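PDB 4S3J: cortical-lytic enzyme from Bacillus cereus, which acts as an N-acetylglucosaminidase that degrades partially broken-down spore cortex peptidoglycan during germination, probably recognising its muramic acid delta-lactam residues. Local coordinates for residues 227-230 with 231-234. Sequence-based numbering, arbitrary orientation.
Sequences REAY and NRFL
Glu228 and Asn231, one helical turn apart, are joined by a side-chain hydrogen bond: Asn231 ND2 lies 3.2 Å from Glu228 OE1 with a nearly straight N-H...O angle of 170°. The acceptor sits in the amide plane, whereas the nitrogen meets the carboxylate from above its plane. The bend at chi2 of Glu228 (55°) brings OE1 to the Asn231 amide. Its OE2 forms a salt bridge with Arg235. Asn231 ND2 also bonds to Asp268, which forms a salt bridge with Arg227; with ND2 held by both Glu228 and Asp268, rotation of the amide is probably restricted. Arg232 folds back, bent at chi3 (-63°), and lays one guanidinium face over Ala229 CA, with NH2 3.6 Å from Ala229 CB. On another side of the helix, Leu234 CD1 stands over a face of the Tyr230 ring, a CH-pi contact 4.2 Å from the centroid. Phe233 CD2 instead approaches that ring at its edge, 4.2 Å from Tyr230 CD1. In this family 18 TIM barrel, helix 227-240 connects strands 214-218 and 246-251; Tyr230 and Leu234 meet Phe217 of strand 214-218, Asn231 faces helix 269-275, and Phe233 reaches helices 183-191 and 193-210.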
loop_
_atom_site.group_PDB
_atom_site.type_symbol
_atom_site.label_atom_id
_atom_site.label_comp_id
_atom_site.label_asym_id
_atom_site.label_seq_id
_atom_site.Cartn_x
_atom_site.Cartn_y
_atom_site.Cartn_z
ATOM N N ARG A 227 -16.074 -5.667 22.040
ATOM C CA ARG A 227 -16.405 -4.729 20.953
ATOM C C ARG A 227 -16.720 -3.336 21.501
ATOM O O ARG A 227 -16.071 -2.347 21.145
ATOM C CB ARG A 227 -17.594 -5.251 20.130
ATOM C CG ARG A 227 -18.007 -4.342 18.976
ATOM C CD ARG A 227 -19.203 -4.909 18.202
ATOM N NE ARG A 227 -20.329 -5.151 19.091
ATOM C CZ ARG A 227 -21.161 -4.212 19.520
ATOM N NH1 ARG A 227 -20.998 -2.952 19.146
ATOM N NH2 ARG A 227 -22.145 -4.538 20.352
ATOM N N GLU A 228 -17.697 -3.256 22.398
ATOM C CA GLU A 228 -18.100 -1.952 22.908
ATOM C C GLU A 228 -17.059 -1.361 23.866
ATOM O O GLU A 228 -16.901 -0.139 23.906
ATOM C CB GLU A 228 -19.471 -2.043 23.582
ATOM C CG GLU A 228 -19.953 -0.726 24.154
ATOM C CD GLU A 228 -19.990 0.402 23.128
ATOM O OE1 GLU A 228 -20.219 0.139 21.920
ATOM O OE2 GLU A 228 -19.769 1.560 23.547
ATOM N N ALA A 229 -16.341 -2.209 24.617
ATOM C CA ALA A 229 -15.254 -1.733 25.479
ATOM C C ALA A 229 -14.124 -1.098 24.646
ATOM O O ALA A 229 -13.480 -0.139 25.077
ATOM C CB ALA A 229 -14.712 -2.876 26.358
ATOM N N TYR A 230 -13.875 -1.631 23.454
ATOM C CA TYR A 230 -12.890 -1.042 22.552
ATOM C C TYR A 230 -13.403 0.323 22.062
ATOM O O TYR A 230 -12.664 1.309 22.052
ATOM C CB TYR A 230 -12.613 -1.977 21.362
ATOM C CG TYR A 230 -11.438 -1.605 20.467
ATOM C CD1 TYR A 230 -10.510 -0.631 20.834
ATOM C CD2 TYR A 230 -11.264 -2.234 19.249
ATOM C CE1 TYR A 230 -9.439 -0.304 20.005
ATOM C CE2 TYR A 230 -10.191 -1.904 18.404
ATOM C CZ TYR A 230 -9.284 -0.944 18.799
ATOM O OH TYR A 230 -8.225 -0.609 17.990
ATOM N N ASN A 231 -14.667 0.377 21.660
ATOM C CA ASN A 231 -15.277 1.657 21.283
ATOM C C ASN A 231 -15.150 2.688 22.398
ATOM O O ASN A 231 -14.766 3.828 22.150
ATOM C CB ASN A 231 -16.755 1.491 20.903
ATOM C CG ASN A 231 -16.952 0.641 19.679
ATOM O OD1 ASN A 231 -16.053 0.522 18.843
ATOM N ND2 ASN A 231 -18.138 0.049 19.549
ATOM N N ARG A 232 -15.439 2.288 23.638
ATOM C CA ARG A 232 -15.326 3.213 24.767
ATOM C C ARG A 232 -13.893 3.652 24.993
ATOM O O ARG A 232 -13.640 4.810 25.306
ATOM C CB ARG A 232 -15.860 2.600 26.063
ATOM C CG ARG A 232 -17.339 2.339 26.113
ATOM C CD ARG A 232 -17.768 2.148 27.554
ATOM N NE ARG A 232 -17.132 0.972 28.151
ATOM C CZ ARG A 232 -17.624 -0.262 28.092
ATOM N NH1 ARG A 232 -18.779 -0.489 27.473
ATOM N NH2 ARG A 232 -16.970 -1.270 28.661
ATOM N N PHE A 233 -12.945 2.725 24.866
ATOM C CA PHE A 233 -11.547 3.099 24.984
ATOM C C PHE A 233 -11.184 4.154 23.936
ATOM O O PHE A 233 -10.535 5.148 24.252
ATOM C CB PHE A 233 -10.643 1.867 24.838
ATOM C CG PHE A 233 -9.188 2.198 24.696
ATOM C CD1 PHE A 233 -8.478 2.734 25.754
ATOM C CD2 PHE A 233 -8.519 1.950 23.501
ATOM C CE1 PHE A 233 -7.134 3.031 25.630
ATOM C CE2 PHE A 233 -7.169 2.241 23.375
ATOM C CZ PHE A 233 -6.480 2.781 24.438
ATOM N N LEU A 234 -11.603 3.947 22.694
ATOM C CA LEU A 234 -11.267 4.898 21.645
ATOM C C LEU A 234 -11.894 6.259 21.940
ATOM O O LEU A 234 -11.229 7.284 21.759
ATOM C CB LEU A 234 -11.705 4.372 20.280
ATOM C CG LEU A 234 -10.912 3.151 19.779
ATOM C CD1 LEU A 234 -11.611 2.614 18.556
ATOM C CD2 LEU A 234 -9.446 3.487 19.473
#